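Local coordinates for oxidoreductase, short chain dehydrogenase/reductase family protein (Collinsella aerofaciens ATCC 25986, PDB 5GT9) that reduces the 7-oxo group of 7-oxolithocholate with NADPH to give ursodeoxycholate, as a homodimeric short-chain 7beta-hydroxysteroid dehydrogenase, at residues B[85-90]-B[135-140]; B[93-98]-B[151-156]; B[162-167]-B[181-186]. All coordinates share one frame; numbering follows the deposited sequence.

Contact 1: residues B[85-90]-B[135-140]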
loop_
_atom_site.group_PDB
_atom_site.type_symbol
_atom_site.label_atom_id
_atom_site.label_comp_id
_atom_site.label_asym_id
_atom_site.label_seq_id
_atom_site.Cartn_x
_atom_site.Cartn_y
_atom_site.Cartn_z
ATOM N N MET B 85 -10.722 -15.885 -31.518
ATOM C CA MET B 85 -10.140 -15.340 -30.321
ATOM C C MET B 85 -10.622 -13.950 -30.147
ATOM O O MET B 85 -10.615 -13.160 -31.074
ATOM C CB MET B 85 -8.592 -15.332 -30.411
ATOM C CG MET B 85 -7.973 -16.717 -30.464
ATOM S SD MET B 85 -8.429 -17.857 -29.187
ATOM C CE MET B 85 -7.928 -17.052 -27.650
ATOM N N GLY B 86 -11.023 -13.620 -28.922
ATOM C CA GLY B 86 -11.417 -12.279 -28.592
ATOM C C GLY B 86 -10.730 -11.543 -27.447
ATOM O O GLY B 86 -10.886 -10.324 -27.333
ATOM N N PHE B 87 -10.046 -12.273 -26.582
ATOM C CA PHE B 87 -9.460 -11.720 -25.381
ATOM C C PHE B 87 -8.164 -12.469 -24.991
ATOM O O PHE B 87 -8.034 -13.699 -25.117
ATOM C CB PHE B 87 -10.428 -11.790 -24.219
ATOM C CG PHE B 87 -9.916 -11.199 -22.943
ATOM C CD1 PHE B 87 -9.970 -9.790 -22.717
ATOM C CD2 PHE B 87 -9.397 -11.993 -21.959
ATOM C CE1 PHE B 87 -9.530 -9.251 -21.515
ATOM C CE2 PHE B 87 -8.950 -11.425 -20.765
ATOM C CZ PHE B 87 -9.042 -10.069 -20.543
ATOM N N MET B 88 -7.224 -11.676 -24.508
ATOM C CA MET B 88 -6.019 -12.217 -23.842
ATOM C C MET B 88 -5.731 -11.438 -22.545
ATOM O O MET B 88 -5.884 -10.227 -22.501
ATOM C CB MET B 88 -4.844 -12.109 -24.804
ATOM C CG MET B 88 -3.587 -12.797 -24.333
ATOM S SD MET B 88 -2.063 -12.109 -25.113
ATOM C CE MET B 88 -1.732 -10.912 -23.837
ATOM N N SER B 89 -5.301 -12.141 -21.484
ATOM C CA SER B 89 -4.703 -11.495 -20.324
ATOM C C SER B 89 -3.447 -12.209 -19.900
ATOM O O SER B 89 -3.458 -13.430 -19.671
ATOM C CB SER B 89 -5.698 -11.452 -19.168
ATOM O OG SER B 89 -5.119 -10.900 -18.000
ATOM N N TYR B 90 -2.366 -11.456 -19.737
ATOM C CA TYR B 90 -1.156 -11.988 -19.170
ATOM C C TYR B 90 -1.151 -11.718 -17.672
ATOM O O TYR B 90 -1.034 -10.562 -17.257
ATOM C CB TYR B 90 0.089 -11.449 -19.843
ATOM C CG TYR B 90 1.291 -12.344 -19.659
ATOM C CD1 TYR B 90 1.419 -13.526 -20.417
ATOM C CD2 TYR B 90 2.256 -12.083 -18.679
ATOM C CE1 TYR B 90 2.474 -14.381 -20.236
ATOM C CE2 TYR B 90 3.329 -12.932 -18.525
ATOM C CZ TYR B 90 3.452 -14.058 -19.320
ATOM O OH TYR B 90 4.513 -14.950 -19.147
ATOM N N ARG B 135 -10.999 -6.526 -34.062
ATOM C CA ARG B 135 -11.740 -6.733 -32.855
ATOM C C ARG B 135 -10.974 -7.608 -31.834
ATOM O O ARG B 135 -10.361 -8.587 -32.169
ATOM C CB ARG B 135 -13.114 -7.348 -33.179
ATOM C CG ARG B 135 -13.125 -8.782 -33.447
ATOM C CD ARG B 135 -14.535 -9.286 -33.572
ATOM N NE ARG B 135 -14.510 -10.361 -34.542
ATOM C CZ ARG B 135 -14.197 -11.619 -34.280
ATOM N NH1 ARG B 135 -13.847 -11.997 -33.034
ATOM N NH2 ARG B 135 -14.211 -12.519 -35.260
ATOM N N GLY B 136 -11.027 -7.224 -30.565
ATOM C CA GLY B 136 -10.335 -8.014 -29.575
ATOM C C GLY B 136 -10.080 -7.165 -28.358
ATOM O O GLY B 136 -10.225 -5.966 -28.377
ATOM N N ALA B 137 -9.690 -7.818 -27.278
ATOM C CA ALA B 137 -9.293 -7.106 -26.107
ATOM C C ALA B 137 -8.115 -7.757 -25.355
ATOM O O ALA B 137 -7.971 -8.938 -25.375
ATOM C CB ALA B 137 -10.488 -6.968 -25.188
ATOM N N VAL B 138 -7.252 -6.920 -24.796
ATOM C CA VAL B 138 -6.180 -7.345 -23.956
ATOM C C VAL B 138 -6.182 -6.567 -22.633
ATOM O O VAL B 138 -6.232 -5.364 -22.659
ATOM C CB VAL B 138 -4.839 -7.175 -24.644
ATOM C CG1 VAL B 138 -3.753 -7.716 -23.745
ATOM C CG2 VAL B 138 -4.781 -7.884 -25.998
ATOM N N ILE B 139 -6.117 -7.265 -21.496
ATOM C CA ILE B 139 -5.875 -6.620 -20.201
ATOM C C ILE B 139 -4.689 -7.401 -19.575
ATOM O O ILE B 139 -4.810 -8.590 -19.257
ATOM C CB ILE B 139 -7.044 -6.687 -19.225
ATOM C CG1 ILE B 139 -8.290 -6.043 -19.800
ATOM C CG2 ILE B 139 -6.668 -6.081 -17.881
ATOM C CD1 ILE B 139 -9.569 -6.264 -19.030
ATOM N N ASN B 140 -3.548 -6.739 -19.535
ATOM C CA ASN B 140 -2.355 -7.303 -18.866
ATOM C C ASN B 140 -2.261 -6.827 -17.442
ATOM O O ASN B 140 -2.703 -5.715 -17.156
ATOM C CB ASN B 140 -1.100 -6.937 -19.701
ATOM C CG ASN B 140 -1.113 -7.634 -21.070
ATOM O OD1 ASN B 140 -1.577 -8.792 -21.190
ATOM N ND2 ASN B 140 -0.656 -6.951 -22.105
#
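The Phe87 ring turns its edge to Ile139, whose CG1 lies 3.8 Å from CE1 of the ring, with CD1 of the isoleucine in the ring plane. With CG opposite the backbone N (chi1 -178°), the ring stays largely above its own strand and turns its CD1/CE1 side toward the next; CD1 also rests 3.8 Å from Ala137 CB. The small alanine lets the ring lie close to the sheet, where Phe24 and Ile28 of helix 19-30 and the ring of Phe222 pack against it as well. The other flat group is the Asn140 amide: its OD1 accepts Tyr90 N at 3.1 Å in the carbonyl plane, while its ND2 has its partner, Thr167, on helix 154-173. Two central strands of the parallel Rossmann sheet, 85-90 and 136-140, meet here at 7° to one another. Their backbone bonds alternate in the usual parallel manner: Ala137 N to Gly86 O, Met88 N to Ala137 O at 3.0 Å, and Ile139 N to Met88 O at 3.1 Å. The next backbone bond is replaced by side chains, because Ser89 OG donates to Ile139 O at 2.6 Å, while Tyr90 N has gone to the asparagine. A short hydroxyl and a carboxamide suit this buried end, since they satisfy main-chain polar atoms. On the sheet face opposite Phe87, Met88 and Val138 run side by side, CE of the methionine 3.8 Å from CG1 of the valine; the flexible thioether bends at chi3 (92°) and brings CE close to Asn140 OD1 too. Gly136 has backbone angles at which any side chain would strike the preceding carbonyl.

Contact 2: residues B[93-98]-B[151-156]. With NAP (NADP nicotinamide-adenine-dinucleotide phosphate), chain D.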
loop_
_atom_site.group_PDB
_atom_site.type_symbol
_atom_site.label_atom_id
_atom_site.label_comp_id
_atom_site.label_asym_id
_atom_site.label_seq_id
_atom_site.Cartn_x
_atom_site.Cartn_y
_atom_site.Cartn_z
ATOM N N CYS B 93 3.298 -14.157 -13.004
ATOM C CA CYS B 93 4.555 -13.454 -12.735
ATOM C C CYS B 93 5.508 -14.416 -12.036
ATOM O O CYS B 93 5.097 -15.429 -11.487
ATOM C CB CYS B 93 4.226 -12.216 -11.886
ATOM S SG CYS B 93 4.015 -12.560 -10.140
ATOM N N LEU B 94 6.773 -14.068 -12.028
ATOM C CA LEU B 94 7.771 -14.774 -11.225
ATOM C C LEU B 94 8.669 -13.744 -10.594
ATOM O O LEU B 94 9.136 -12.797 -11.262
ATOM C CB LEU B 94 8.633 -15.699 -12.110
ATOM C CG LEU B 94 9.756 -16.458 -11.372
ATOM C CD1 LEU B 94 9.214 -17.396 -10.334
ATOM C CD2 LEU B 94 10.584 -17.224 -12.372
ATOM N N HIS B 95 8.910 -13.912 -9.302
ATOM C CA HIS B 95 9.974 -13.131 -8.686
ATOM C C HIS B 95 10.773 -14.000 -7.725
ATOM O O HIS B 95 10.507 -15.217 -7.626
ATOM C CB HIS B 95 9.391 -11.871 -8.075
ATOM C CG HIS B 95 8.283 -12.106 -7.081
ATOM N ND1 HIS B 95 8.497 -12.690 -5.856
ATOM C CD2 HIS B 95 6.947 -11.889 -7.163
ATOM C CE1 HIS B 95 7.344 -12.786 -5.207
ATOM N NE2 HIS B 95 6.389 -12.301 -5.985
ATOM N N SER B 96 11.852 -13.458 -7.162
ATOM C CA SER B 96 12.817 -14.269 -6.445
ATOM C C SER B 96 13.611 -13.343 -5.582
ATOM O O SER B 96 14.320 -12.525 -6.096
ATOM C CB SER B 96 13.741 -15.008 -7.424
ATOM O OG SER B 96 14.477 -16.033 -6.707
ATOM N N PHE B 97 13.496 -13.500 -4.272
ATOM C CA PHE B 97 14.183 -12.656 -3.314
ATOM C C PHE B 97 15.679 -12.750 -3.391
ATOM O O PHE B 97 16.241 -13.828 -3.385
ATOM C CB PHE B 97 13.714 -13.005 -1.904
ATOM C CG PHE B 97 14.451 -12.281 -0.824
ATOM C CD1 PHE B 97 14.140 -10.936 -0.535
ATOM C CD2 PHE B 97 15.446 -12.921 -0.089
ATOM C CE1 PHE B 97 14.839 -10.278 0.464
ATOM C CE2 PHE B 97 16.145 -12.249 0.888
ATOM C CZ PHE B 97 15.823 -10.930 1.175
ATOM N N GLY B 98 16.329 -11.590 -3.352
ATOM C CA GLY B 98 17.747 -11.478 -3.329
ATOM C C GLY B 98 18.269 -10.255 -4.027
ATOM O O GLY B 98 17.688 -9.804 -5.028
ATOM N N PRO B 151 13.620 -3.103 -4.599
ATOM C CA PRO B 151 14.893 -3.461 -3.927
ATOM C C PRO B 151 14.812 -4.844 -3.265
ATOM O O PRO B 151 13.722 -5.187 -2.646
ATOM C CB PRO B 151 15.039 -2.373 -2.878
ATOM C CG PRO B 151 14.304 -1.199 -3.434
ATOM C CD PRO B 151 13.110 -1.827 -4.101
ATOM N N TRP B 152 15.910 -5.580 -3.372
ATOM C CA TRP B 152 15.982 -6.976 -2.969
ATOM C C TRP B 152 15.117 -7.980 -3.768
ATOM O O TRP B 152 15.048 -9.123 -3.456
ATOM C CB TRP B 152 15.823 -7.110 -1.438
ATOM C CG TRP B 152 17.029 -6.773 -0.642
ATOM C CD1 TRP B 152 17.917 -7.635 -0.104
ATOM C CD2 TRP B 152 17.499 -5.470 -0.307
ATOM N NE1 TRP B 152 18.901 -6.972 0.548
ATOM C CE2 TRP B 152 18.657 -5.635 0.460
ATOM C CE3 TRP B 152 17.020 -4.184 -0.500
ATOM C CZ2 TRP B 152 19.350 -4.561 0.960
ATOM C CZ3 TRP B 152 17.699 -3.158 -0.012
ATOM C CH2 TRP B 152 18.873 -3.339 0.716
ATOM N N ASN B 153 14.512 -7.485 -4.835
ATOM C CA ASN B 153 13.776 -8.332 -5.732
ATOM C C ASN B 153 13.797 -7.742 -7.157
ATOM O O ASN B 153 12.909 -7.849 -7.872
ATOM C CB ASN B 153 12.420 -8.574 -5.149
ATOM C CG ASN B 153 11.713 -9.698 -5.823
ATOM O OD1 ASN B 153 12.214 -10.302 -6.727
ATOM N ND2 ASN B 153 10.563 -9.990 -5.334
ATOM N N GLY B 154 14.879 -7.056 -7.438
ATOM C CA GLY B 154 14.893 -6.138 -8.535
ATOM C C GLY B 154 14.208 -6.492 -9.854
ATOM O O GLY B 154 13.617 -5.663 -10.493
ATOM N N GLN B 155 14.397 -7.722 -10.281
ATOM C CA GLN B 155 13.938 -8.069 -11.601
ATOM C C GLN B 155 12.399 -8.139 -11.667
ATOM O O GLN B 155 11.812 -8.053 -12.745
ATOM C CB GLN B 155 14.575 -9.362 -12.131
ATOM C CG GLN B 155 14.986 -9.173 -13.572
ATOM C CD GLN B 155 14.907 -10.439 -14.417
ATOM O OE1 GLN B 155 14.058 -10.576 -15.274
ATOM N NE2 GLN B 155 15.796 -11.393 -14.124
ATOM N N TYR B 156 11.788 -8.280 -10.518
ATOM C CA TYR B 156 10.328 -8.276 -10.387
ATOM C C TYR B 156 9.766 -6.924 -10.869
ATOM O O TYR B 156 8.984 -6.872 -11.915
ATOM C CB TYR B 156 9.862 -8.551 -8.957
ATOM C CG TYR B 156 8.358 -8.539 -8.845
ATOM C CD1 TYR B 156 7.580 -9.245 -9.761
ATOM C CD2 TYR B 156 7.747 -7.871 -7.853
ATOM C CE1 TYR B 156 6.197 -9.228 -9.708
ATOM C CE2 TYR B 156 6.328 -7.861 -7.771
ATOM C CZ TYR B 156 5.586 -8.511 -8.702
ATOM O OH TYR B 156 4.194 -8.497 -8.663
HETATM P PA NAP D . -1.880 -15.585 -9.047
HETATM O O1A NAP D . -3.005 -14.590 -9.179
HETATM O O2A NAP D . -2.172 -16.860 -8.314
HETATM O O5B NAP D . -1.378 -16.019 -10.512
HETATM C C5B NAP D . -2.250 -16.750 -11.346
HETATM C C4B NAP D . -1.614 -18.058 -11.805
HETATM O O4B NAP D . -0.608 -17.891 -12.783
HETATM C C3B NAP D . -0.967 -18.814 -10.674
HETATM O O3B NAP D . -1.952 -19.402 -9.854
HETATM C C2B NAP D . -0.058 -19.761 -11.411
HETATM O O2B NAP D . -0.661 -21.085 -11.384
HETATM C C1B NAP D . 0.071 -19.112 -12.797
HETATM N N9A NAP D . 1.489 -19.065 -13.089
HETATM C C8A NAP D . 2.507 -18.557 -12.308
HETATM N N7A NAP D . 3.677 -18.779 -12.904
HETATM C C5A NAP D . 3.459 -19.407 -14.054
HETATM C C6A NAP D . 4.271 -19.977 -15.078
HETATM N N6A NAP D . 5.649 -19.847 -15.076
HETATM N N1A NAP D . 3.627 -20.521 -16.104
HETATM C C2A NAP D . 2.274 -20.652 -16.177
HETATM N N3A NAP D . 1.476 -20.178 -15.251
HETATM C C4A NAP D . 2.009 -19.570 -14.180
HETATM O O3 NAP D . -0.425 -15.066 -8.576
HETATM P PN NAP D . 0.072 -13.650 -8.026
HETATM O O1N NAP D . 1.514 -13.859 -7.541
HETATM O O2N NAP D . -1.012 -13.135 -7.103
HETATM O O5D NAP D . 0.248 -12.800 -9.376
HETATM C C5D NAP D . -0.875 -12.505 -10.211
HETATM C C4D NAP D . -0.584 -11.157 -10.883
HETATM O O4D NAP D . -0.917 -10.100 -9.971
HETATM C C3D NAP D . 0.859 -10.950 -11.290
HETATM O O3D NAP D . 0.938 -10.370 -12.577
HETATM C C2D NAP D . 1.419 -10.043 -10.224
HETATM O O2D NAP D . 2.549 -9.278 -10.620
HETATM C C1D NAP D . 0.191 -9.212 -9.831
HETATM N N1N NAP D . 0.328 -8.711 -8.446
HETATM C C2N NAP D . -0.143 -9.475 -7.423
HETATM C C3N NAP D . 0.011 -9.051 -6.117
HETATM C C7N NAP D . -0.512 -9.824 -4.960
HETATM O O7N NAP D . -0.525 -9.222 -3.908
HETATM N N7N NAP D . -1.059 -11.075 -5.095
HETATM C C4N NAP D . 0.599 -7.818 -5.880
HETATM C C5N NAP D . 1.001 -7.016 -6.936
HETATM C C6N NAP D . 0.895 -7.525 -8.236
HETATM P P2B NAP D . 0.247 -22.419 -11.710
HETATM O O1X NAP D . -0.741 -23.593 -11.759
HETATM O O2X NAP D . 0.959 -22.283 -12.963
HETATM O O3X NAP D . 1.111 -22.572 -10.465
#
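His95 turns its ring edge onto the face of Tyr156, CD2 standing 3.7 Å above the centre of the phenol ring, an edge-to-face pair with planes at 59°. With His95 CG between its backbone N and carbonyl carbon (chi1 56°) and Tyr156 CG anti to its N, the side chains run the same way, their CB atoms 3.5 Å apart. The tyrosine extends its OH to O2D of the nicotinamide ribose at 2.7 Å, in its ring plane. A phenylalanine in place of Tyr156, the probable proton acceptor, would probably leave the ribose O2D and Ser143 OG without their hydroxyl partner. Cys93, small enough to sit against the cofactor, brings SG within 4.0 Å of Tyr156 CE1. The Asn153 amide crosses the imidazole at 74° and accepts Ser96 N through OD1 at 3.2 Å. Farther out, the Phe97 and Trp152 rings lie nearly parallel but slid apart, CE1 of Phe97 3.8 Å from CB of Trp152; Tyr261 stacks on the indole. Gly98 N bonds nearly straight to Trp152 O at 2.8 Å. Pro199 of the second subunit packs on His95. The contact joins the loop between strand 85-90 and helix 105-133 to the start of helix 154-173.

Contact 3: residues B[162-167]-B[181-186]. With NAP (NADP nicotinamide-adenine-dinucleotide phosphate), chain D.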
loop_
_atom_site.group_PDB
_atom_site.type_symbol
_atom_site.label_atom_id
_atom_site.label_comp_id
_atom_site.label_asym_id
_atom_site.label_seq_id
_atom_site.Cartn_x
_atom_site.Cartn_y
_atom_site.Cartn_z
ATOM N N PHE B 162 8.298 -3.391 -17.599
ATOM C CA PHE B 162 8.297 -3.704 -19.028
ATOM C C PHE B 162 6.844 -3.976 -19.457
ATOM O O PHE B 162 6.357 -3.427 -20.459
ATOM C CB PHE B 162 9.188 -4.929 -19.296
ATOM C CG PHE B 162 9.352 -5.250 -20.775
ATOM C CD1 PHE B 162 8.401 -6.000 -21.431
ATOM C CD2 PHE B 162 10.457 -4.843 -21.444
ATOM C CE1 PHE B 162 8.545 -6.258 -22.814
ATOM C CE2 PHE B 162 10.617 -5.123 -22.834
ATOM C CZ PHE B 162 9.647 -5.803 -23.475
ATOM N N ILE B 163 6.144 -4.807 -18.708
ATOM C CA ILE B 163 4.716 -5.076 -19.002
ATOM C C ILE B 163 3.898 -3.817 -19.012
ATOM O O ILE B 163 3.033 -3.571 -19.958
ATOM C CB ILE B 163 4.123 -6.160 -18.062
ATOM C CG1 ILE B 163 4.743 -7.520 -18.348
ATOM C CG2 ILE B 163 2.608 -6.262 -18.266
ATOM C CD1 ILE B 163 4.494 -8.557 -17.311
ATOM N N LEU B 164 4.081 -2.988 -17.948
ATOM C CA LEU B 164 3.356 -1.749 -17.815
ATOM C C LEU B 164 3.566 -0.853 -19.031
ATOM O O LEU B 164 2.616 -0.416 -19.733
ATOM C CB LEU B 164 3.788 -1.019 -16.526
ATOM C CG LEU B 164 3.156 0.355 -16.256
ATOM C CD1 LEU B 164 1.653 0.217 -16.082
ATOM C CD2 LEU B 164 3.823 0.883 -14.970
ATOM N N LYS B 165 4.831 -0.513 -19.323
ATOM C CA LYS B 165 5.039 0.430 -20.430
ATOM C C LYS B 165 4.757 -0.139 -21.817
ATOM O O LYS B 165 4.263 0.604 -22.712
ATOM C CB LYS B 165 6.495 0.990 -20.345
ATOM C CG LYS B 165 6.772 1.847 -19.105
ATOM C CD LYS B 165 5.955 3.085 -18.939
ATOM C CE LYS B 165 5.958 3.576 -17.497
ATOM N NZ LYS B 165 4.863 4.527 -17.256
ATOM N N MET B 166 4.917 -1.448 -22.032
ATOM C CA MET B 166 4.603 -2.020 -23.341
ATOM C C MET B 166 3.080 -1.975 -23.550
ATOM O O MET B 166 2.610 -1.622 -24.641
ATOM C CB MET B 166 5.025 -3.463 -23.467
ATOM C CG MET B 166 4.839 -4.060 -24.863
ATOM S SD MET B 166 6.165 -3.357 -25.895
ATOM C CE MET B 166 5.460 -3.611 -27.526
ATOM N N THR B 167 2.341 -2.280 -22.486
ATOM C CA THR B 167 0.871 -2.362 -22.579
ATOM C C THR B 167 0.288 -0.952 -22.703
ATOM O O THR B 167 -0.682 -0.754 -23.464
ATOM C CB THR B 167 0.279 -3.140 -21.430
ATOM O OG1 THR B 167 0.867 -4.446 -21.368
ATOM C CG2 THR B 167 -1.242 -3.275 -21.632
ATOM N N VAL B 181 -7.359 -2.285 -25.331
ATOM C CA VAL B 181 -6.258 -2.762 -24.535
ATOM C C VAL B 181 -6.115 -1.876 -23.295
ATOM O O VAL B 181 -6.242 -0.632 -23.354
ATOM C CB VAL B 181 -4.950 -2.709 -25.382
ATOM C CG1 VAL B 181 -3.704 -2.984 -24.547
ATOM C CG2 VAL B 181 -5.045 -3.708 -26.525
ATOM N N GLU B 182 -5.744 -2.530 -22.203
ATOM C CA GLU B 182 -5.587 -1.885 -20.910
ATOM C C GLU B 182 -4.518 -2.643 -20.106
ATOM O O GLU B 182 -4.380 -3.853 -20.251
ATOM C CB GLU B 182 -6.886 -1.959 -20.107
ATOM C CG GLU B 182 -6.875 -1.211 -18.795
ATOM C CD GLU B 182 -8.048 -1.579 -17.933
ATOM O OE1 GLU B 182 -9.186 -1.734 -18.465
ATOM O OE2 GLU B 182 -7.823 -1.797 -16.708
ATOM N N VAL B 183 -3.811 -1.904 -19.266
ATOM C CA VAL B 183 -2.976 -2.539 -18.223
ATOM C C VAL B 183 -3.598 -2.152 -16.918
ATOM O O VAL B 183 -3.905 -0.962 -16.701
ATOM C CB VAL B 183 -1.465 -2.149 -18.335
ATOM C CG1 VAL B 183 -1.204 -0.666 -18.510
ATOM C CG2 VAL B 183 -0.682 -2.698 -17.150
ATOM N N ILE B 184 -3.726 -3.131 -16.049
ATOM C CA ILE B 184 -4.181 -2.870 -14.660
ATOM C C ILE B 184 -3.078 -3.285 -13.706
ATOM O O ILE B 184 -2.522 -4.416 -13.796
ATOM C CB ILE B 184 -5.517 -3.587 -14.322
ATOM C CG1 ILE B 184 -6.000 -3.058 -12.922
ATOM C CG2 ILE B 184 -5.377 -5.082 -14.371
ATOM C CD1 ILE B 184 -7.475 -2.923 -12.768
ATOM N N THR B 185 -2.698 -2.319 -12.856
ATOM C CA THR B 185 -1.525 -2.404 -11.978
ATOM C C THR B 185 -2.059 -2.722 -10.580
ATOM O O THR B 185 -2.862 -1.963 -10.050
ATOM C CB THR B 185 -0.764 -1.082 -11.978
ATOM O OG1 THR B 185 -0.187 -0.894 -13.289
ATOM C CG2 THR B 185 0.328 -1.080 -10.940
ATOM N N LEU B 186 -1.737 -3.925 -10.083
ATOM C CA LEU B 186 -2.166 -4.340 -8.767
ATOM C C LEU B 186 -1.187 -3.983 -7.646
ATOM O O LEU B 186 0.011 -3.968 -7.826
ATOM C CB LEU B 186 -2.377 -5.874 -8.778
ATOM C CG LEU B 186 -3.353 -6.425 -9.811
ATOM C CD1 LEU B 186 -3.733 -7.870 -9.496
ATOM C CD2 LEU B 186 -4.547 -5.597 -10.091
HETATM P PA NAP D . -1.880 -15.585 -9.047
HETATM O O1A NAP D . -3.005 -14.590 -9.179
HETATM O O2A NAP D . -2.172 -16.860 -8.314
HETATM O O5B NAP D . -1.378 -16.019 -10.512
HETATM C C5B NAP D . -2.250 -16.750 -11.346
HETATM C C4B NAP D . -1.614 -18.058 -11.805
HETATM O O4B NAP D . -0.608 -17.891 -12.783
HETATM C C3B NAP D . -0.967 -18.814 -10.674
HETATM O O3B NAP D . -1.952 -19.402 -9.854
HETATM C C2B NAP D . -0.058 -19.761 -11.411
HETATM O O2B NAP D . -0.661 -21.085 -11.384
HETATM C C1B NAP D . 0.071 -19.112 -12.797
HETATM N N9A NAP D . 1.489 -19.065 -13.089
HETATM C C8A NAP D . 2.507 -18.557 -12.308
HETATM N N7A NAP D . 3.677 -18.779 -12.904
HETATM C C5A NAP D . 3.459 -19.407 -14.054
HETATM C C6A NAP D . 4.271 -19.977 -15.078
HETATM N N6A NAP D . 5.649 -19.847 -15.076
HETATM N N1A NAP D . 3.627 -20.521 -16.104
HETATM C C2A NAP D . 2.274 -20.652 -16.177
HETATM N N3A NAP D . 1.476 -20.178 -15.251
HETATM C C4A NAP D . 2.009 -19.570 -14.180
HETATM O O3 NAP D . -0.425 -15.066 -8.576
HETATM P PN NAP D . 0.072 -13.650 -8.026
HETATM O O1N NAP D . 1.514 -13.859 -7.541
HETATM O O2N NAP D . -1.012 -13.135 -7.103
HETATM O O5D NAP D . 0.248 -12.800 -9.376
HETATM C C5D NAP D . -0.875 -12.505 -10.211
HETATM C C4D NAP D . -0.584 -11.157 -10.883
HETATM O O4D NAP D . -0.917 -10.100 -9.971
HETATM C C3D NAP D . 0.859 -10.950 -11.290
HETATM O O3D NAP D . 0.938 -10.370 -12.577
HETATM C C2D NAP D . 1.419 -10.043 -10.224
HETATM O O2D NAP D . 2.549 -9.278 -10.620
HETATM C C1D NAP D . 0.191 -9.212 -9.831
HETATM N N1N NAP D . 0.328 -8.711 -8.446
HETATM C C2N NAP D . -0.143 -9.475 -7.423
HETATM C C3N NAP D . 0.011 -9.051 -6.117
HETATM C C7N NAP D . -0.512 -9.824 -4.960
HETATM O O7N NAP D . -0.525 -9.222 -3.908
HETATM N N7N NAP D . -1.059 -11.075 -5.095
HETATM C C4N NAP D . 0.599 -7.818 -5.880
HETATM C C5N NAP D . 1.001 -7.016 -6.936
HETATM C C6N NAP D . 0.895 -7.525 -8.236
HETATM P P2B NAP D . 0.247 -22.419 -11.710
HETATM O O1X NAP D . -0.741 -23.593 -11.759
HETATM O O2X NAP D . 0.959 -22.283 -12.963
HETATM O O3X NAP D . 1.111 -22.572 -10.465
#
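A beta-alpha-beta crossover of the Rossmann fold brings these segments together: helix 154-173 leads from strand 136-143 to its parallel neighbour 179-186, and here the helix packs against the strand that follows it. Helix 162-167 and strand 181-186 run nearly antiparallel, at 151°, with axes 8.2 Å apart. No hydrogen bond links them, so the join rests on side-chain packing, for which beta-branched residues on the strand are well suited. Thr167 turns its methyl CG2 to the strand, 3.5 Å from Val183 CB, tighter than usual, and the methyl also lies against Glu182 O and against CG1 of Val181 at 3.8 Å. It can face the strand because chi1 (-56°) turns OG1 back along the helix, where it donates to Ile163 O at 2.7 Å. That carbonyl also accepts Thr167 N, and the two donors come from opposite faces of its plane. OG1 itself receives ND2 of Asn140, so a threonine serves both needs at once: a methyl for the apolar strand, a buried hydroxyl bonded to both helix and sheet. One turn earlier, Leu164 crosses Val183 at about a right angle, its CD1 touching CG1 at 3.9 Å and reaching Thr185 OG1 at 3.5 Å. The longer leucine, CG anti to the backbone N (chi1 177°), reaches both strand residues with one methyl. Ser230 of strand 230-232 and Ser142 of strand 136-143 each touch both Leu164 and Val183. At the end of the strand the cofactor takes over: Leu186 O lies 3.3 Å from C5N of the nicotinamide, and Leu186 CB packs 3.7 Å from C6N.

Contacts 1 and 3 are neighbours in one parallel sheet, their centres 12 Å apart, because strands 136-143 and 179-186 lie side by side: Val138 O probably accepts Glu182 N, and Asn140 O probably accepts Ile184 N. Contact 2 stands 27 Å from contact 1 and 18 Å from contact 3, yet shares helix 154-173 with the latter, and its first segment follows closely on strand 85-90. Along the chain contacts 1 and 2 interleave, since 93-98 comes between the two strands of contact 1, and contact 3 follows both. At the C-terminal side of these strands, contacts 2 and 3 both touch the nicotinamide-ribose half of NADP.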